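Local coordinates for protein lipase (Pelosinus fermentans, PDB 5AH0) that is a zinc-binding lipase of the alpha/beta-hydrolase fold that hydrolyses the polyester poly(butylene adipate-co-terephthalate), at residues T157-P162 / S371-L376; F178-V183 / D217-V222; W205-K210 / S225-S230; D353-M358 / N366-S371. All coordinates share one frame; numbering follows the deposited sequence.

In the fold
The contacts form two clusters in an alpha/beta-hydrolase fold. Interactions 1 and 4 have centres about 10 Å apart, share S371 and both use helix 370-380. They also meet where A160 O lies 3.5 Å from H357 CE1. H357 bonds S114 and D315, an arrangement consistent with a catalytic triad. Interactions 2 and 3 form the second cluster, with centres about 12 Å apart. A probable hydrogen bond from W228 NE1 to V222 O, 2.7 Å long, joins them. Interaction 3 borders the zinc site, with the W205 side chain about 5 Å from the metal. The centre of interaction 3 is about 33 Å from that of interaction 1, on the opposite side of the chain's centre.

Interaction 1 of 4, residues T157-P162 / S371-L376; sequences TTIASP and SWYKGL
The CG1 branch of I159 stands opposite the carbonyl carbon (chi1 -52°), and CD1 continues in extended form (chi2 177°). This carries the methyl from the strand towards W372 and Y373 on the helix. CD1 is the atom of I159 that does the touching. I159 CD1 lies 3.6 Å from Y373 OH and 4.0 Å from Y373 CE1. I159 CD1 is also 4.2 Å from W372 CZ3. It meets both rings obliquely. I159 and Y373 approach from opposite directions.

A second contact lies further along the helix. L376 turns its CG opposite its own backbone N, and its CD2 meets T157 CG2 tip to tip at 4.0 Å. L376 CD1 lies 4.1 Å from T157 OG1.

The contact joins strand 153-159 of the central parallel sheet to helix 370-380, which packs over the sheet as is usual in an alpha/beta-hydrolase fold. The axes of strand 157-159 and helix 371-376 run at 153° and come within 12.6 Å. Backbone bonds to L110 and A112 of strand 108-113 hold T157 in place.

The aromatic pair on the helix is also packed against itself. W372 CE3 sits 3.6 Å above the plane of the Y373 ring, over its centre. Y373 CG in turn lies in the plane of the indole, at its edge. The buried phenol of Y373 is satisfied by the carbonyl oxygen of A360, which ties the ring end to a loop. W372 also meets Y262 of strand 258-265 edge-to-face.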
loop_
_atom_site.group_PDB
_atom_site.type_symbol
_atom_site.label_atom_id
_atom_site.label_comp_id
_atom_site.label_asym_id
_atom_site.label_seq_id
_atom_site.Cartn_x
_atom_site.Cartn_y
_atom_site.Cartn_z
ATOM N N THR A 157 0.612 -0.882 11.171
ATOM C CA THR A 157 1.964 -0.399 11.000
ATOM C C THR A 157 2.130 -0.004 9.554
ATOM O O THR A 157 1.877 -0.813 8.663
ATOM C CB THR A 157 3.003 -1.453 11.361
ATOM O OG1 THR A 157 2.860 -1.811 12.736
ATOM C CG2 THR A 157 4.426 -0.919 11.124
ATOM N N THR A 158 2.527 1.241 9.305
ATOM C CA THR A 158 2.766 1.661 7.935
ATOM C C THR A 158 4.219 2.051 7.769
ATOM O O THR A 158 4.846 2.614 8.668
ATOM C CB THR A 158 1.844 2.813 7.488
ATOM O OG1 THR A 158 2.227 4.025 8.143
ATOM C CG2 THR A 158 0.375 2.476 7.798
ATOM N N ILE A 159 4.767 1.664 6.626
ATOM C CA ILE A 159 6.168 1.854 6.337
ATOM C C ILE A 159 6.335 2.577 5.028
ATOM O O ILE A 159 5.885 2.081 3.990
ATOM C CB ILE A 159 6.896 0.520 6.256
ATOM C CG1 ILE A 159 6.616 -0.302 7.513
ATOM C CG2 ILE A 159 8.403 0.748 6.039
ATOM C CD1 ILE A 159 7.244 -1.672 7.486
ATOM N N ALA A 160 6.982 3.737 5.086
ATOM C CA ALA A 160 7.198 4.578 3.916
ATOM C C ALA A 160 5.897 4.912 3.204
ATOM O O ALA A 160 5.840 4.931 1.974
ATOM C CB ALA A 160 8.158 3.892 2.951
ATOM N N SER A 161 4.854 5.196 3.974
ATOM C CA SER A 161 3.551 5.478 3.383
ATOM C C SER A 161 3.304 6.964 3.150
ATOM O O SER A 161 3.689 7.794 3.969
ATOM C CB SER A 161 2.449 4.902 4.265
ATOM O OG SER A 161 2.491 3.491 4.214
ATOM N N PRO A 162 2.643 7.296 2.028
ATOM C CA PRO A 162 2.305 8.671 1.653
ATOM C C PRO A 162 0.973 9.135 2.258
ATOM O O PRO A 162 -0.045 9.282 1.559
ATOM C CB PRO A 162 2.210 8.596 0.127
ATOM C CG PRO A 162 1.677 7.189 -0.123
ATOM C CD PRO A 162 2.260 6.325 0.987
ATOM N N SER A 371 15.423 -10.155 10.358
ATOM C CA SER A 371 15.519 -9.954 11.788
ATOM C C SER A 371 14.793 -8.669 12.190
ATOM O O SER A 371 14.156 -8.621 13.238
ATOM C CB SER A 371 16.984 -9.923 12.204
ATOM O OG SER A 371 17.126 -9.636 13.575
ATOM N N TRP A 372 14.862 -7.629 11.359
ATOM C CA TRP A 372 14.133 -6.392 11.664
ATOM C C TRP A 372 12.616 -6.621 11.719
ATOM O O TRP A 372 11.938 -6.153 12.636
ATOM C CB TRP A 372 14.441 -5.317 10.640
ATOM C CG TRP A 372 13.871 -3.947 10.968
ATOM C CD1 TRP A 372 14.504 -2.941 11.638
ATOM C CD2 TRP A 372 12.570 -3.440 10.632
ATOM N NE1 TRP A 372 13.686 -1.841 11.731
ATOM C CE2 TRP A 372 12.491 -2.123 11.130
ATOM C CE3 TRP A 372 11.461 -3.978 9.972
ATOM C CZ2 TRP A 372 11.351 -1.333 10.983
ATOM C CZ3 TRP A 372 10.329 -3.190 9.822
ATOM C CH2 TRP A 372 10.280 -1.884 10.331
ATOM N N TYR A 373 12.095 -7.345 10.733
ATOM C CA TYR A 373 10.670 -7.671 10.692
ATOM C C TYR A 373 10.269 -8.631 11.811
ATOM O O TYR A 373 9.151 -8.556 12.321
ATOM C CB TYR A 373 10.290 -8.244 9.321
ATOM C CG TYR A 373 10.019 -7.140 8.325
ATOM C CD1 TYR A 373 8.769 -6.538 8.266
ATOM C CD2 TYR A 373 11.022 -6.663 7.473
ATOM C CE1 TYR A 373 8.502 -5.507 7.377
ATOM C CE2 TYR A 373 10.760 -5.627 6.573
ATOM C CZ TYR A 373 9.492 -5.058 6.535
ATOM O OH TYR A 373 9.202 -4.038 5.660
ATOM N N LYS A 374 11.177 -9.523 12.200
ATOM C CA LYS A 374 10.934 -10.374 13.364
ATOM C C LYS A 374 10.749 -9.487 14.603
ATOM O O LYS A 374 9.834 -9.694 15.401
ATOM C CB LYS A 374 12.079 -11.366 13.556
ATOM C CG LYS A 374 11.945 -12.304 14.728
ATOM C CD LYS A 374 12.996 -13.397 14.597
ATOM C CE LYS A 374 12.939 -14.410 15.733
ATOM N NZ LYS A 374 13.270 -13.787 17.034
ATOM N N GLY A 375 11.612 -8.484 14.739
ATOM C CA GLY A 375 11.512 -7.531 15.824
ATOM C C GLY A 375 10.174 -6.826 15.840
ATOM O O GLY A 375 9.569 -6.648 16.896
ATOM N N LEU A 376 9.700 -6.432 14.664
ATOM C CA LEU A 376 8.399 -5.783 14.560
ATOM C C LEU A 376 7.284 -6.718 15.007
ATOM O O LEU A 376 6.444 -6.327 15.821
ATOM C CB LEU A 376 8.145 -5.297 13.128
ATOM C CG LEU A 376 6.728 -4.762 12.844
ATOM C CD1 LEU A 376 6.302 -3.687 13.861
ATOM C CD2 LEU A 376 6.602 -4.224 11.397
#

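Interaction 2 of 4, residues F178-V183 / D217-V222; sequences FAKNLV and DYTNRV
Two antiparallel helices, 173-190 and 215-223, pack side by side here, and the centre of the contact lies about 19 Å from the centre of the chain. K180 meets T219 and N220, and V183 meets T219. The segment axes run at 166° and come within 10.5 Å of each other. The backbones are nearest at K180 and T219, where the CA atoms are 6.8 Å apart.

K180 makes two kinds of contact along its length. Near its base, K180 CG lies 4.1 Å from T219 CG2, with the two side chains slanted across each other. Beyond CG the lysine chain is extended, and it passes N220 at about a right angle. There K180 CE is 3.2 Å from N220 OD1, while K180 NZ stays 3.9 Å from that oxygen. One turn further on, V183 CG1 reaches to 4.3 Å from T219 OG1.

T219 has CG2 opposite its backbone N (chi1 -49° for OG1), which turns the methyl towards the lysine. Its hydroxyl bonds back to L215 O on its own helix. The ammonium group of K180 has a weak hydrogen bond to N224 OD1, just past the second segment. With an alanine in place of K180, T219 CG2 and N220 OD1 would probably lose the part of their cover that the lysine chain gives, and N224 OD1 its weak partner.

The interface is mixed: methyl and methylene groups meet at K180 CG and T219 CG2, and the lysine end meets the amide oxygen of N220. The lysine CE, next to the charged nitrogen, is probably polarised enough to make the close approach of the N220 amide oxygen favourable.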
loop_
_atom_site.group_PDB
_atom_site.type_symbol
_atom_site.label_atom_id
_atom_site.label_comp_id
_atom_site.label_asym_id
_atom_site.label_seq_id
_atom_site.Cartn_x
_atom_site.Cartn_y
_atom_site.Cartn_z
ATOM N N PHE A 178 7.386 6.076 -13.882
ATOM C CA PHE A 178 7.809 5.245 -12.773
ATOM C C PHE A 178 7.205 3.849 -12.879
ATOM O O PHE A 178 7.881 2.856 -12.645
ATOM C CB PHE A 178 7.426 5.855 -11.434
ATOM C CG PHE A 178 7.854 5.015 -10.279
ATOM C CD1 PHE A 178 9.165 5.051 -9.847
ATOM C CD2 PHE A 178 6.975 4.136 -9.673
ATOM C CE1 PHE A 178 9.584 4.244 -8.813
ATOM C CE2 PHE A 178 7.390 3.323 -8.631
ATOM C CZ PHE A 178 8.691 3.376 -8.206
ATOM N N ALA A 179 5.922 3.774 -13.211
ATOM C CA ALA A 179 5.275 2.480 -13.298
ATOM C C ALA A 179 5.942 1.620 -14.363
ATOM O O ALA A 179 6.405 0.510 -14.072
ATOM C CB ALA A 179 3.797 2.640 -13.586
ATOM N N LYS A 180 6.006 2.148 -15.586
ATOM C CA LYS A 180 6.632 1.443 -16.692
ATOM C C LYS A 180 8.030 0.962 -16.325
ATOM O O LYS A 180 8.369 -0.205 -16.537
ATOM C CB LYS A 180 6.703 2.342 -17.920
ATOM C CG LYS A 180 5.364 2.570 -18.603
ATOM C CD LYS A 180 5.401 3.841 -19.439
ATOM C CE LYS A 180 4.315 3.812 -20.495
ATOM N NZ LYS A 180 4.183 5.107 -21.195
ATOM N N ASN A 181 8.831 1.841 -15.732
ATOM C CA ASN A 181 10.203 1.478 -15.410
ATOM C C ASN A 181 10.303 0.444 -14.295
ATOM O O ASN A 181 11.217 -0.376 -14.293
ATOM C CB ASN A 181 11.000 2.716 -15.039
ATOM C CG ASN A 181 11.478 3.470 -16.255
ATOM O OD1 ASN A 181 12.427 3.048 -16.926
ATOM N ND2 ASN A 181 10.823 4.591 -16.555
ATOM N N LEU A 182 9.361 0.448 -13.359
ATOM C CA LEU A 182 9.388 -0.575 -12.320
ATOM C C LEU A 182 9.154 -1.963 -12.915
ATOM O O LEU A 182 9.837 -2.911 -12.558
ATOM C CB LEU A 182 8.352 -0.297 -11.234
ATOM C CG LEU A 182 8.432 -1.386 -10.160
ATOM C CD1 LEU A 182 8.787 -0.819 -8.820
ATOM C CD2 LEU A 182 7.143 -2.191 -10.083
ATOM N N VAL A 183 8.188 -2.092 -13.818
ATOM C CA VAL A 183 7.957 -3.380 -14.464
ATOM C C VAL A 183 9.178 -3.789 -15.264
ATOM O O VAL A 183 9.651 -4.915 -15.160
ATOM C CB VAL A 183 6.742 -3.357 -15.402
ATOM C CG1 VAL A 183 6.549 -4.726 -16.060
ATOM C CG2 VAL A 183 5.510 -2.964 -14.637
ATOM N N ASP A 217 3.669 -4.387 -24.570
ATOM C CA ASP A 217 2.486 -3.811 -25.200
ATOM C C ASP A 217 1.348 -3.663 -24.207
ATOM O O ASP A 217 0.653 -2.653 -24.196
ATOM C CB ASP A 217 2.012 -4.669 -26.377
ATOM C CG ASP A 217 2.880 -4.507 -27.607
ATOM O OD1 ASP A 217 4.043 -4.061 -27.464
ATOM O OD2 ASP A 217 2.381 -4.803 -28.719
ATOM N N TYR A 218 1.189 -4.663 -23.348
ATOM C CA TYR A 218 0.162 -4.646 -22.314
ATOM C C TYR A 218 0.393 -3.458 -21.379
ATOM O O TYR A 218 -0.543 -2.699 -21.094
ATOM C CB TYR A 218 0.179 -5.975 -21.548
ATOM C CG TYR A 218 -0.643 -6.020 -20.274
ATOM C CD1 TYR A 218 -1.982 -5.665 -20.266
ATOM C CD2 TYR A 218 -0.057 -6.397 -19.065
ATOM C CE1 TYR A 218 -2.726 -5.706 -19.095
ATOM C CE2 TYR A 218 -0.791 -6.438 -17.891
ATOM C CZ TYR A 218 -2.127 -6.090 -17.912
ATOM O OH TYR A 218 -2.867 -6.123 -16.750
ATOM N N THR A 219 1.640 -3.285 -20.933
ATOM C CA THR A 219 2.002 -2.181 -20.038
ATOM C C THR A 219 1.724 -0.810 -20.652
ATOM O O THR A 219 1.101 0.047 -20.018
ATOM C CB THR A 219 3.498 -2.235 -19.633
ATOM O OG1 THR A 219 3.835 -3.552 -19.178
ATOM C CG2 THR A 219 3.784 -1.244 -18.523
ATOM N N ASN A 220 2.195 -0.603 -21.879
ATOM C CA ASN A 220 1.938 0.646 -22.594
ATOM C C ASN A 220 0.454 0.915 -22.803
ATOM O O ASN A 220 0.003 2.045 -22.651
ATOM C CB ASN A 220 2.672 0.666 -23.937
ATOM C CG ASN A 220 4.153 0.931 -23.776
ATOM O OD1 ASN A 220 4.576 1.574 -22.810
ATOM N ND2 ASN A 220 4.952 0.450 -24.721
ATOM N N ARG A 221 -0.306 -0.115 -23.155
ATOM C CA ARG A 221 -1.732 0.072 -23.393
ATOM C C ARG A 221 -2.433 0.521 -22.106
ATOM O O ARG A 221 -3.331 1.358 -22.144
ATOM C CB ARG A 221 -2.363 -1.216 -23.933
ATOM C CG ARG A 221 -3.876 -1.138 -24.177
ATOM C CD ARG A 221 -4.367 -2.319 -25.008
ATOM N NE ARG A 221 -4.179 -3.597 -24.319
ATOM C CZ ARG A 221 -5.045 -4.130 -23.457
ATOM N NH1 ARG A 221 -6.185 -3.509 -23.177
ATOM N NH2 ARG A 221 -4.772 -5.298 -22.886
ATOM N N VAL A 222 -1.987 0.009 -20.961
ATOM C CA VAL A 222 -2.584 0.395 -19.685
ATOM C C VAL A 222 -2.397 1.875 -19.353
ATOM O O VAL A 222 -3.358 2.560 -18.999
ATOM C CB VAL A 222 -2.000 -0.433 -18.527
ATOM C CG1 VAL A 222 -2.302 0.228 -17.174
ATOM C CG2 VAL A 222 -2.512 -1.871 -18.587
#

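Interaction 3 of 4, residues W205-K210 / S225-S230; sequences WGLNRK and SAIWNS
The apolar contacts centre on I227, which packs against W205 and L207. I227 CG2 sits over one face of the W205 indole in a CH-pi contact. I227 CG2 is 4.2 Å from the centroid of the W205 six-membered ring and 20° off the ring normal. W205 CE3 and W205 CZ3 are both 4.0 Å from I227 CG2. L207 CD1 adds a looser contact to I227 CG1 at 4.4 Å.

One contact is mixed: L207 CD1 rests 3.9 Å from S225 OG.

The hydrogen bonds lie within 225-230. S225 turns OG opposite its backbone N (chi1 172°), where it accepts from I227 N at 3.2 Å in a nearly straight bond of 170°. This is a capping bond. At the other end, I227 O accepts from both N and OG of S230, from the same face of its plane. These bonds probably steady the turn that carries I227.

W205 also meets H82 edge-to-face and touches D233. Both of these residues belong to the zinc site, with D56 and H76. The loop 205-210 thus packs beside a bound zinc ion, consistent with the zinc site of the related Geobacillus lipases.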
loop_
_atom_site.group_PDB
_atom_site.type_symbol
_atom_site.label_atom_id
_atom_site.label_comp_id
_atom_site.label_asym_id
_atom_site.label_seq_id
_atom_site.Cartn_x
_atom_site.Cartn_y
_atom_site.Cartn_z
ATOM N N TRP A 205 -11.998 -2.367 -15.183
ATOM C CA TRP A 205 -11.939 -1.345 -16.222
ATOM C C TRP A 205 -11.814 -1.974 -17.607
ATOM O O TRP A 205 -11.615 -1.276 -18.593
ATOM C CB TRP A 205 -10.765 -0.404 -16.000
ATOM C CG TRP A 205 -10.726 0.275 -14.666
ATOM C CD1 TRP A 205 -10.008 -0.110 -13.568
ATOM C CD2 TRP A 205 -11.422 1.469 -14.291
ATOM N NE1 TRP A 205 -10.211 0.775 -12.533
ATOM C CE2 TRP A 205 -11.081 1.750 -12.951
ATOM C CE3 TRP A 205 -12.304 2.327 -14.958
ATOM C CZ2 TRP A 205 -11.589 2.857 -12.267
ATOM C CZ3 TRP A 205 -12.809 3.426 -14.274
ATOM C CH2 TRP A 205 -12.450 3.679 -12.943
ATOM N N GLY A 206 -11.868 -3.299 -17.669
ATOM C CA GLY A 206 -11.733 -4.009 -18.928
ATOM C C GLY A 206 -10.318 -4.009 -19.471
ATOM O O GLY A 206 -10.077 -4.446 -20.601
ATOM N N LEU A 207 -9.375 -3.520 -18.666
ATOM C CA LEU A 207 -7.980 -3.456 -19.085
ATOM C C LEU A 207 -7.158 -4.658 -18.630
ATOM O O LEU A 207 -6.146 -4.512 -17.936
ATOM C CB LEU A 207 -7.342 -2.158 -18.589
ATOM C CG LEU A 207 -7.894 -0.923 -19.307
ATOM C CD1 LEU A 207 -7.342 0.370 -18.730
ATOM C CD2 LEU A 207 -7.596 -1.015 -20.797
ATOM N N ASN A 208 -7.597 -5.847 -19.025
ATOM C CA ASN A 208 -6.852 -7.067 -18.764
ATOM C C ASN A 208 -6.044 -7.466 -19.991
ATOM O O ASN A 208 -6.446 -7.180 -21.118
ATOM C CB ASN A 208 -7.801 -8.187 -18.347
ATOM C CG ASN A 208 -8.910 -8.394 -19.340
ATOM O OD1 ASN A 208 -9.991 -7.817 -19.205
ATOM N ND2 ASN A 208 -8.652 -9.208 -20.359
ATOM N N ARG A 209 -4.911 -8.132 -19.777
ATOM C CA ARG A 209 -4.050 -8.478 -20.901
ATOM C C ARG A 209 -4.757 -9.374 -21.898
ATOM O O ARG A 209 -5.416 -10.341 -21.524
ATOM C CB ARG A 209 -2.775 -9.180 -20.455
ATOM C CG ARG A 209 -1.779 -9.226 -21.595
ATOM C CD ARG A 209 -0.736 -10.294 -21.434
ATOM N NE ARG A 209 0.160 -10.067 -20.316
ATOM C CZ ARG A 209 1.459 -10.327 -20.366
ATOM N NH1 ARG A 209 1.989 -10.791 -21.496
ATOM N NH2 ARG A 209 2.226 -10.112 -19.306
ATOM N N LYS A 210 -4.601 -9.042 -23.173
ATOM C CA LYS A 210 -5.141 -9.847 -24.255
ATOM C C LYS A 210 -4.256 -11.067 -24.501
ATOM O O LYS A 210 -3.105 -11.104 -24.059
ATOM C CB LYS A 210 -5.269 -9.003 -25.516
ATOM C CG LYS A 210 -5.945 -7.666 -25.256
ATOM C CD LYS A 210 -7.290 -7.848 -24.565
ATOM C CE LYS A 210 -8.001 -6.518 -24.395
ATOM N NZ LYS A 210 -8.236 -5.855 -25.704
ATOM N N SER A 225 -3.903 4.782 -21.576
ATOM C CA SER A 225 -5.358 4.813 -21.554
ATOM C C SER A 225 -5.905 6.182 -21.159
ATOM O O SER A 225 -5.259 6.945 -20.442
ATOM C CB SER A 225 -5.892 3.751 -20.602
ATOM O OG SER A 225 -7.287 3.895 -20.451
ATOM N N ALA A 226 -7.109 6.478 -21.624
ATOM C CA ALA A 226 -7.747 7.749 -21.329
ATOM C C ALA A 226 -8.199 7.812 -19.879
ATOM O O ALA A 226 -8.403 8.892 -19.331
ATOM C CB ALA A 226 -8.933 7.973 -22.260
ATOM N N ILE A 227 -8.342 6.642 -19.267
ATOM C CA ILE A 227 -8.896 6.525 -17.923
ATOM C C ILE A 227 -8.168 7.394 -16.901
ATOM O O ILE A 227 -8.797 7.995 -16.032
ATOM C CB ILE A 227 -8.860 5.068 -17.433
ATOM C CG1 ILE A 227 -9.557 4.152 -18.432
ATOM C CG2 ILE A 227 -9.536 4.943 -16.091
ATOM C CD1 ILE A 227 -11.039 4.372 -18.520
ATOM N N TRP A 228 -6.847 7.477 -17.028
ATOM C CA TRP A 228 -6.020 8.166 -16.047
ATOM C C TRP A 228 -6.357 9.640 -15.900
ATOM O O TRP A 228 -6.248 10.203 -14.808
ATOM C CB TRP A 228 -4.551 8.007 -16.417
ATOM C CG TRP A 228 -4.175 6.582 -16.465
ATOM C CD1 TRP A 228 -4.040 5.805 -17.576
ATOM C CD2 TRP A 228 -3.925 5.730 -15.345
ATOM N NE1 TRP A 228 -3.697 4.522 -17.214
ATOM C CE2 TRP A 228 -3.623 4.452 -15.851
ATOM C CE3 TRP A 228 -3.910 5.930 -13.961
ATOM C CZ2 TRP A 228 -3.316 3.376 -15.024
ATOM C CZ3 TRP A 228 -3.600 4.863 -13.142
ATOM C CH2 TRP A 228 -3.315 3.598 -13.677
ATOM N N ASN A 229 -6.793 10.252 -16.994
ATOM C CA ASN A 229 -7.119 11.669 -16.999
ATOM C C ASN A 229 -8.596 11.935 -16.741
ATOM O O ASN A 229 -8.985 13.070 -16.477
ATOM C CB ASN A 229 -6.718 12.291 -18.336
ATOM C CG ASN A 229 -5.283 11.977 -18.716
ATOM O OD1 ASN A 229 -4.365 12.089 -17.897
ATOM N ND2 ASN A 229 -5.085 11.562 -19.962
ATOM N N SER A 230 -9.415 10.888 -16.812
ATOM C CA SER A 230 -10.874 11.044 -16.764
ATOM C C SER A 230 -11.488 10.678 -15.410
ATOM O O SER A 230 -12.516 11.230 -15.020
ATOM C CB SER A 230 -11.533 10.213 -17.866
ATOM O OG SER A 230 -11.350 8.833 -17.636
#

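Interaction 4 of 4, residues D353-M358 / N366-S371; sequences DTIDHM and NALTLS
N366 grips T354 through its side-chain amide. N366 ND2 donates to T354 O at 2.7 Å, with an N-H...O angle of 163°. The bond closes a loop on the C-terminal side of the parallel sheet in this alpha/beta-hydrolase fold, the loop that carries H357. T354 O lies almost in the amide plane of N366. Seen from the acceptor, the nitrogen stands well above the carbonyl plane, 58° out of it.

I355 lies across the same asparagine, the two side chains meeting at about a right angle. I355 CD1 is 3.2 Å from N366 O and 3.4 Å from N366 ND2. I355 CD1 also packs 3.9 Å from L368 CD2. The isoleucine chain is bent at CG1 (chi2 -73°), which turns the methyl towards this second segment. I355 also touches T264 of strand 258-265, so it links the loop to the sheet. With an alanine in place of N366, T354 O would probably be left without its donor and I355 CD1 would lose part of its cover.

D359, between the two segments, positions both. Its carboxylate accepts from D356 N through OD2 and from N366 N through OD1, and its backbone bonds that of L368. L368 O in turn accepts from Y32 OH. Further out, H357 has ND1 bonded to D315 OD2 and NE2 bonded to S114 OG, a geometry consistent with a catalytic triad. T369 caps the start of helix 370-380, its OG1 accepting from W372 N.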
loop_
_atom_site.group_PDB
_atom_site.type_symbol
_atom_site.label_atom_id
_atom_site.label_comp_id
_atom_site.label_asym_id
_atom_site.label_seq_id
_atom_site.Cartn_x
_atom_site.Cartn_y
_atom_site.Cartn_z
ATOM N N ASP A 353 16.806 6.288 8.428
ATOM C CA ASP A 353 17.634 7.106 7.554
ATOM C C ASP A 353 18.563 6.276 6.668
ATOM O O ASP A 353 19.127 5.284 7.122
ATOM C CB ASP A 353 18.441 8.081 8.402
ATOM C CG ASP A 353 18.871 9.308 7.634
ATOM O OD1 ASP A 353 18.292 9.583 6.551
ATOM O OD2 ASP A 353 19.780 10.008 8.133
ATOM N N THR A 354 18.735 6.724 5.423
ATOM C CA THR A 354 19.476 6.022 4.359
ATOM C C THR A 354 18.816 4.717 3.941
ATOM O O THR A 354 19.472 3.837 3.368
ATOM C CB THR A 354 20.909 5.674 4.744
ATOM O OG1 THR A 354 20.876 4.514 5.586
ATOM C CG2 THR A 354 21.612 6.862 5.448
ATOM N N ILE A 355 17.531 4.595 4.253
ATOM C CA ILE A 355 16.704 3.496 3.781
ATOM C C ILE A 355 15.859 3.992 2.601
ATOM O O ILE A 355 15.024 4.880 2.782
ATOM C CB ILE A 355 15.789 2.990 4.911
ATOM C CG1 ILE A 355 16.631 2.490 6.096
ATOM C CG2 ILE A 355 14.778 1.909 4.399
ATOM C CD1 ILE A 355 17.312 1.180 5.832
ATOM N N ASP A 356 16.071 3.483 1.387
ATOM C CA ASP A 356 15.207 3.968 0.311
ATOM C C ASP A 356 13.916 3.140 0.243
ATOM O O ASP A 356 13.699 2.232 1.055
ATOM C CB ASP A 356 15.926 4.026 -1.059
ATOM C CG ASP A 356 16.311 2.657 -1.633
ATOM O OD1 ASP A 356 15.535 1.674 -1.556
ATOM O OD2 ASP A 356 17.414 2.588 -2.232
ATOM N N HIS A 357 13.057 3.469 -0.713
ATOM C CA HIS A 357 11.710 2.913 -0.736
ATOM C C HIS A 357 11.646 1.391 -0.845
ATOM O O HIS A 357 10.858 0.754 -0.145
ATOM C CB HIS A 357 10.929 3.520 -1.891
ATOM C CG HIS A 357 9.449 3.403 -1.741
ATOM N ND1 HIS A 357 8.747 4.096 -0.779
ATOM C CD2 HIS A 357 8.534 2.693 -2.442
ATOM C CE1 HIS A 357 7.461 3.818 -0.897
ATOM N NE2 HIS A 357 7.304 2.968 -1.897
ATOM N N MET A 358 12.467 0.809 -1.718
ATOM C CA MET A 358 12.456 -0.641 -1.883
ATOM C C MET A 358 13.242 -1.338 -0.789
ATOM O O MET A 358 12.957 -2.498 -0.480
ATOM C CB MET A 358 13.009 -1.046 -3.248
ATOM C CG MET A 358 12.256 -0.423 -4.408
ATOM S SD MET A 358 10.497 -0.721 -4.250
ATOM C CE MET A 358 10.410 -2.457 -4.666
ATOM N N ASN A 366 20.487 -1.571 1.194
ATOM C CA ASN A 366 20.328 -1.287 2.612
ATOM C C ASN A 366 19.026 -1.844 3.167
ATOM O O ASN A 366 18.395 -1.217 4.026
ATOM C CB ASN A 366 20.392 0.205 2.886
ATOM C CG ASN A 366 20.687 0.505 4.329
ATOM O OD1 ASN A 366 21.062 -0.391 5.093
ATOM N ND2 ASN A 366 20.515 1.763 4.723
ATOM N N ALA A 367 18.636 -3.016 2.672
ATOM C CA ALA A 367 17.335 -3.604 2.979
ATOM C C ALA A 367 17.121 -3.864 4.471
ATOM O O ALA A 367 18.018 -4.372 5.158
ATOM C CB ALA A 367 17.155 -4.895 2.198
ATOM N N LEU A 368 15.939 -3.487 4.962
ATOM C CA LEU A 368 15.478 -3.920 6.284
ATOM C C LEU A 368 15.503 -5.432 6.327
ATOM O O LEU A 368 15.023 -6.080 5.410
ATOM C CB LEU A 368 14.074 -3.425 6.559
ATOM C CG LEU A 368 13.966 -1.917 6.728
ATOM C CD1 LEU A 368 12.557 -1.558 7.193
ATOM C CD2 LEU A 368 15.033 -1.411 7.706
ATOM N N THR A 369 16.051 -5.997 7.391
ATOM C CA THR A 369 16.310 -7.432 7.437
ATOM C C THR A 369 15.134 -8.291 7.897
ATOM O O THR A 369 14.120 -7.788 8.392
ATOM C CB THR A 369 17.470 -7.728 8.366
ATOM O OG1 THR A 369 17.124 -7.264 9.675
ATOM C CG2 THR A 369 18.745 -7.013 7.880
ATOM N N LEU A 370 15.280 -9.598 7.709
ATOM C CA LEU A 370 14.336 -10.553 8.255
ATOM C C LEU A 370 14.259 -10.356 9.761
ATOM O O LEU A 370 13.179 -10.386 10.367
ATOM C CB LEU A 370 14.749 -11.986 7.908
ATOM C CG LEU A 370 14.061 -13.100 8.699
ATOM C CD1 LEU A 370 12.562 -12.980 8.539
ATOM C CD2 LEU A 370 14.529 -14.468 8.208
ATOM N N SER A 371 15.423 -10.155 10.358
ATOM C CA SER A 371 15.519 -9.954 11.788
ATOM C C SER A 371 14.793 -8.669 12.190
ATOM O O SER A 371 14.156 -8.621 13.238
ATOM C CB SER A 371 16.984 -9.923 12.204
ATOM O OG SER A 371 17.126 -9.636 13.575
#